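Local coordinates for protein AA10A (Thermobifida fusca, PDB 5UIZ) that is a copper-dependent lytic polysaccharide monooxygenase of family AA10 that probably cleaves chains of crystalline polysaccharides such as cellulose by oxidation, at residues V40-T45 with K126-N131; E171-T176 with P192-R197. All coordinates share one frame; numbering follows the deposited sequence.

Contact 1 of 2, residues V40-T45 with K126-N131; sequences VINPAT and KTTDVN
Pro43 and Thr128 are the residues whose CA atoms come closest, 5.9 Å apart, and no direct hydrogen bond joins 40-45 to 126-131. The side chain of Thr128 carries the contact from its strand. Its CB lies 4.0 Å from Pro43 CB, a plain apolar touch. The chi1 of -56° sets CG2 anti to the backbone N and on the side of Asn42, while OG1 lies on the Ala44 side, facing its backbone across two waters. That hydroxyl stays 3.9 Å from Ala44 N, too long for a bond, and the waters fill the step. One probably donates to Ala44 O and also pairs with Thr128 OG1, 2.8 Å away. The other accepts from Ala44 N at 3.0 Å and is hydrogen-bonded to the same OG1. A single hydroxyl is thus bridged to both the amide N and the carbonyl O of one residue.

At the end of strand 38-42 a classic bulge sets Ile41 and Asn42 opposite His137, and a cis peptide bond precedes Pro43. In the LPMO beta-sandwich the contact joins this strand end, in the three-stranded sheet, to strand 128-130, which pairs in parallel with 211-221 in the other sheet. Pro43 also packs on Val219 of that strand. With 136 Å² buried in total, the chemistry implies a small, water-mediated junction in which solvent serves the backbone of the loop beside a modest apolar touch.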
loop_
_atom_site.group_PDB
_atom_site.type_symbol
_atom_site.label_atom_id
_atom_site.label_comp_id
_atom_site.label_asym_id
_atom_site.label_seq_id
_atom_site.Cartn_x
_atom_site.Cartn_y
_atom_site.Cartn_z
ATOM N N VAL A 40 6.383 1.918 -0.253
ATOM C CA VAL A 40 6.352 2.572 -1.539
ATOM C C VAL A 40 6.188 4.054 -1.192
ATOM O O VAL A 40 5.191 4.457 -0.602
ATOM C CB VAL A 40 5.208 2.062 -2.425
ATOM C CG1 VAL A 40 5.088 2.923 -3.675
ATOM C CG2 VAL A 40 5.452 0.641 -2.835
ATOM N N ILE A 41 7.220 4.807 -1.536
ATOM C CA ILE A 41 7.341 6.239 -1.365
ATOM C C ILE A 41 6.573 7.007 -2.451
ATOM O O ILE A 41 6.043 8.062 -2.170
ATOM C CB ILE A 41 8.848 6.629 -1.454
ATOM C CG1 ILE A 41 9.641 5.874 -0.389
ATOM C CG2 ILE A 41 9.093 8.135 -1.299
ATOM C CD1 ILE A 41 8.944 5.784 0.971
ATOM N N ASN A 42 6.612 6.507 -3.688
ATOM C CA ASN A 42 5.836 7.046 -4.812
ATOM C C ASN A 42 5.277 5.893 -5.634
ATOM O O ASN A 42 6.021 5.014 -6.039
ATOM C CB ASN A 42 6.662 7.943 -5.760
ATOM C CG ASN A 42 5.878 8.339 -7.028
ATOM O OD1 ASN A 42 5.971 7.679 -8.076
ATOM N ND2 ASN A 42 5.083 9.368 -6.923
ATOM N N PRO A 43 3.956 5.871 -5.856
ATOM C CA PRO A 43 2.902 6.674 -5.232
ATOM C C PRO A 43 2.787 6.227 -3.782
ATOM O O PRO A 43 2.680 5.058 -3.511
ATOM C CB PRO A 43 1.656 6.343 -6.020
ATOM C CG PRO A 43 1.903 4.994 -6.572
ATOM C CD PRO A 43 3.389 4.856 -6.750
ATOM N N ALA A 44 2.855 7.196 -2.883
ATOM C CA ALA A 44 2.912 6.946 -1.460
ATOM C C ALA A 44 1.797 6.015 -1.012
ATOM O O ALA A 44 0.636 6.204 -1.385
ATOM C CB ALA A 44 2.772 8.253 -0.717
ATOM N N THR A 45 2.152 5.049 -0.179
ATOM C CA THR A 45 1.152 4.181 0.406
ATOM C C THR A 45 0.236 4.964 1.365
ATOM O O THR A 45 0.494 6.088 1.731
ATOM C CB THR A 45 1.793 3.012 1.203
ATOM O OG1 THR A 45 2.749 3.517 2.135
ATOM C CG2 THR A 45 2.479 2.108 0.297
ATOM N N LYS A 126 -6.440 10.101 0.323
ATOM C CA LYS A 126 -5.741 11.069 -0.548
ATOM C C LYS A 126 -5.010 10.318 -1.652
ATOM O O LYS A 126 -4.390 9.283 -1.376
ATOM C CB LYS A 126 -4.722 11.897 0.220
ATOM C CG LYS A 126 -5.324 12.740 1.308
ATOM C CD LYS A 126 -6.289 13.788 0.757
ATOM C CE LYS A 126 -6.739 14.699 1.879
ATOM N NZ LYS A 126 -8.030 15.265 1.474
ATOM N N THR A 127 -5.082 10.849 -2.879
ATOM C CA THR A 127 -4.504 10.209 -4.037
ATOM C C THR A 127 -3.228 10.947 -4.487
ATOM O O THR A 127 -3.074 12.118 -4.224
ATOM C CB THR A 127 -5.471 10.149 -5.187
ATOM O OG1 THR A 127 -5.868 11.467 -5.497
ATOM C CG2 THR A 127 -6.717 9.336 -4.842
ATOM N N THR A 128 -2.302 10.204 -5.103
ATOM C CA THR A 128 -1.253 10.757 -5.940
ATOM C C THR A 128 -1.725 10.716 -7.411
ATOM O O THR A 128 -2.201 9.691 -7.881
ATOM C CB THR A 128 0.043 9.951 -5.861
ATOM O OG1 THR A 128 0.478 9.842 -4.501
ATOM C CG2 THR A 128 1.132 10.669 -6.629
ATOM N N ASP A 129 -1.584 11.825 -8.126
ATOM C CA ASP A 129 -1.878 11.847 -9.585
ATOM C C ASP A 129 -0.789 11.085 -10.358
ATOM O O ASP A 129 0.375 11.319 -10.151
ATOM C CB ASP A 129 -2.007 13.287 -10.144
ATOM C CG ASP A 129 -3.298 13.998 -9.694
ATOM O OD1 ASP A 129 -4.258 13.376 -9.186
ATOM O OD2 ASP A 129 -3.355 15.226 -9.853
ATOM N N VAL A 130 -1.194 10.132 -11.199
ATOM C CA VAL A 130 -0.276 9.406 -12.026
ATOM C C VAL A 130 -0.840 9.265 -13.457
ATOM O O VAL A 130 -2.039 9.334 -13.666
ATOM C CB VAL A 130 0.029 8.001 -11.474
ATOM C CG1 VAL A 130 0.735 8.076 -10.134
ATOM C CG2 VAL A 130 -1.215 7.110 -11.382
ATOM N N ASN A 131 0.047 9.011 -14.405
ATOM C CA ASN A 131 -0.359 8.579 -15.731
ATOM C C ASN A 131 -0.526 7.099 -15.699
ATOM O O ASN A 131 -0.119 6.446 -14.742
ATOM C CB ASN A 131 0.660 9.009 -16.791
ATOM C CG ASN A 131 0.772 10.494 -16.879
ATOM O OD1 ASN A 131 1.833 11.031 -16.702
ATOM N ND2 ASN A 131 -0.349 11.177 -17.088
HETATM O O HOH W 1 -0.482 7.546 -3.329
HETATM O O HOH W 2 2.997 10.064 -3.725
#

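Contact 2 of 2, residues E171-T176 with P192-R197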
loop_
_atom_site.group_PDB
_atom_site.type_symbol
_atom_site.label_atom_id
_atom_site.label_comp_id
_atom_site.label_asym_id
_atom_site.label_seq_id
_atom_site.Cartn_x
_atom_site.Cartn_y
_atom_site.Cartn_z
ATOM N N GLU A 171 -6.407 -6.363 -10.816
ATOM C CA GLU A 171 -5.725 -7.170 -11.838
ATOM C C GLU A 171 -4.237 -6.970 -11.773
ATOM O O GLU A 171 -3.778 -5.870 -11.533
ATOM C CB GLU A 171 -6.209 -6.809 -13.234
ATOM C CG GLU A 171 -7.568 -7.422 -13.561
ATOM C CD GLU A 171 -8.137 -6.964 -14.909
ATOM O OE1 GLU A 171 -7.714 -5.880 -15.423
ATOM O OE2 GLU A 171 -9.013 -7.690 -15.445
ATOM N N LEU A 172 -3.499 -8.040 -11.989
ATOM C CA LEU A 172 -2.053 -7.999 -11.989
ATOM C C LEU A 172 -1.616 -7.279 -13.239
ATOM O O LEU A 172 -2.033 -7.667 -14.333
ATOM C CB LEU A 172 -1.526 -9.426 -11.959
ATOM C CG LEU A 172 -0.013 -9.569 -12.002
ATOM C CD1 LEU A 172 0.587 -8.977 -10.757
ATOM C CD2 LEU A 172 0.296 -11.056 -12.115
ATOM N N VAL A 173 -0.928 -6.144 -13.074
ATOM C CA VAL A 173 -0.445 -5.362 -14.213
ATOM C C VAL A 173 1.098 -5.419 -14.405
ATOM O O VAL A 173 1.614 -4.945 -15.419
ATOM C CB VAL A 173 -0.846 -3.882 -14.130
ATOM C CG1 VAL A 173 -2.330 -3.735 -14.110
ATOM C CG2 VAL A 173 -0.231 -3.167 -12.954
ATOM N N HIS A 174 1.802 -5.891 -13.383
ATOM C CA HIS A 174 3.224 -5.954 -13.410
ATOM C C HIS A 174 3.795 -6.983 -12.483
ATOM O O HIS A 174 3.330 -7.210 -11.368
ATOM C CB HIS A 174 3.845 -4.593 -13.141
ATOM C CG HIS A 174 5.241 -4.489 -13.639
ATOM N ND1 HIS A 174 5.542 -4.141 -14.938
ATOM C CD2 HIS A 174 6.424 -4.694 -13.011
ATOM C CE1 HIS A 174 6.859 -4.129 -15.084
ATOM N NE2 HIS A 174 7.416 -4.450 -13.923
ATOM N N GLN A 175 4.852 -7.611 -12.959
ATOM C CA GLN A 175 5.563 -8.615 -12.235
ATOM C C GLN A 175 7.043 -8.393 -12.586
ATOM O O GLN A 175 7.407 -8.310 -13.750
ATOM C CB GLN A 175 5.123 -9.983 -12.674
ATOM C CG GLN A 175 6.054 -11.058 -12.144
ATOM C CD GLN A 175 6.005 -12.305 -12.967
ATOM O OE1 GLN A 175 5.105 -12.477 -13.777
ATOM N NE2 GLN A 175 6.951 -13.176 -12.774
ATOM N N THR A 176 7.877 -8.291 -11.576
ATOM C CA THR A 176 9.318 -8.194 -11.770
ATOM C C THR A 176 9.974 -9.489 -11.356
ATOM O O THR A 176 9.367 -10.321 -10.714
ATOM C CB THR A 176 9.946 -7.071 -10.912
ATOM O OG1 THR A 176 10.060 -7.476 -9.535
ATOM C CG2 THR A 176 9.195 -5.796 -11.039
ATOM N N PRO A 192 -3.302 -0.398 -17.829
ATOM C CA PRO A 192 -4.080 -0.018 -19.006
ATOM C C PRO A 192 -5.541 0.228 -18.680
ATOM O O PRO A 192 -6.052 -0.364 -17.736
ATOM C CB PRO A 192 -3.985 -1.246 -19.912
ATOM C CG PRO A 192 -3.656 -2.387 -18.990
ATOM C CD PRO A 192 -2.827 -1.795 -17.884
ATOM N N ASN A 193 -6.190 1.080 -19.470
ATOM C CA ASN A 193 -7.647 1.234 -19.443
ATOM C C ASN A 193 -8.186 1.712 -18.084
ATOM O O ASN A 193 -9.217 1.226 -17.617
ATOM C CB ASN A 193 -8.335 -0.084 -19.873
ATOM C CG ASN A 193 -7.906 -0.537 -21.255
ATOM O OD1 ASN A 193 -7.946 0.247 -22.190
ATOM N ND2 ASN A 193 -7.475 -1.797 -21.384
ATOM N N ARG A 194 -7.468 2.634 -17.451
ATOM C CA ARG A 194 -7.859 3.173 -16.169
ATOM C C ARG A 194 -7.890 4.671 -16.177
ATOM O O ARG A 194 -7.011 5.339 -16.722
ATOM C CB ARG A 194 -6.956 2.664 -15.059
ATOM C CG ARG A 194 -7.332 1.223 -14.668
ATOM C CD ARG A 194 -6.115 0.450 -14.389
ATOM N NE ARG A 194 -6.373 -0.876 -13.831
ATOM C CZ ARG A 194 -6.142 -2.033 -14.428
ATOM N NH1 ARG A 194 -5.678 -2.124 -15.677
ATOM N NH2 ARG A 194 -6.332 -3.135 -13.746
ATOM N N SER A 195 -8.903 5.189 -15.491
ATOM C CA SER A 195 -9.036 6.608 -15.341
ATOM C C SER A 195 -9.602 6.967 -13.985
ATOM O O SER A 195 -10.455 6.267 -13.482
ATOM C CB SER A 195 -9.931 7.106 -16.472
ATOM O OG SER A 195 -9.762 8.494 -16.564
ATOM N N GLY A 196 -9.111 8.047 -13.406
ATOM C CA GLY A 196 -9.613 8.545 -12.134
ATOM C C GLY A 196 -9.102 7.706 -10.969
ATOM O O GLY A 196 -8.012 7.130 -11.042
ATOM N N ARG A 197 -9.895 7.639 -9.915
ATOM C CA ARG A 197 -9.456 7.136 -8.599
ATOM C C ARG A 197 -9.336 5.603 -8.603
ATOM O O ARG A 197 -10.269 4.876 -8.982
ATOM C CB ARG A 197 -10.413 7.572 -7.505
ATOM C CG ARG A 197 -10.145 6.916 -6.150
ATOM C CD ARG A 197 -11.251 7.259 -5.128
ATOM N NE ARG A 197 -11.070 8.578 -4.528
ATOM C CZ ARG A 197 -10.210 8.849 -3.573
ATOM N NH1 ARG A 197 -9.386 7.918 -3.082
ATOM N NH2 ARG A 197 -10.169 10.077 -3.073
#
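Val173 lays its CG1 over one face of the Arg194 guanidinium, with NH1 4.0 Å and CZ 4.2 Å from the methyl. A chi1 of -61° turns CG1 anti to its own carbonyl carbon, on the side from which it meets the arginine. The same methyl reaches Pro192 CD at 4.3 Å, so it touches both the flat cation and the proline ring. Glu171, two residues earlier on the same side of the strand, meets NH2 in two ways: CB sits at the guanidinium edge in its plane, 3.7 Å from NH2, and OE1 forms a long salt bridge to Arg194 NH2 at 3.5 Å. Carboxylate and guanidinium planes stand 60° apart, hence the groups do not pair as a flat, two-pronged bridge.

This is the margin of the LPMO beta-sandwich, where strand 170-175 runs antiparallel to 146-154 and the loop 192-197 leads from strand 184-190 to strand 198-206. Strand 170-175 carries a classic bulge, with Val173 and His174 set against the single residue Val151. The buried Arg194 also ties its loop to the end of strand 146-154.

Further bonds fix the arginine head. NH1 donates to Pro192 O at 2.7 Å with an N-H...O angle of 141°; the acceptor is tilted somewhat out of the guanidinium plane, while the donor lies in the carbonyl plane. NE donates to Thr154 O and NH2 to Val153 O.

Both contacts are partly buried and bury nearly equal areas, yet contact 1 lies nearer the middle of the chain, its centre about 10 Å from the chain's centre against about 14 Å for contact 2. Contact 1 spans the three-stranded and six-stranded sheets, whereas contact 2 sets an outer strand of the six-stranded sheet, 170-175, against the loop that links the two sheets from 184-190 to 198-206. Contact 1 is bridged by water between neutral groups, contact 2 by a long salt bridge with apolar cover. They meet where Thr127 CG2 packs 3.5 Å from Arg197 NH1, although their centres are about 13 Å apart. Both lie away from the copper site of His37 and His144.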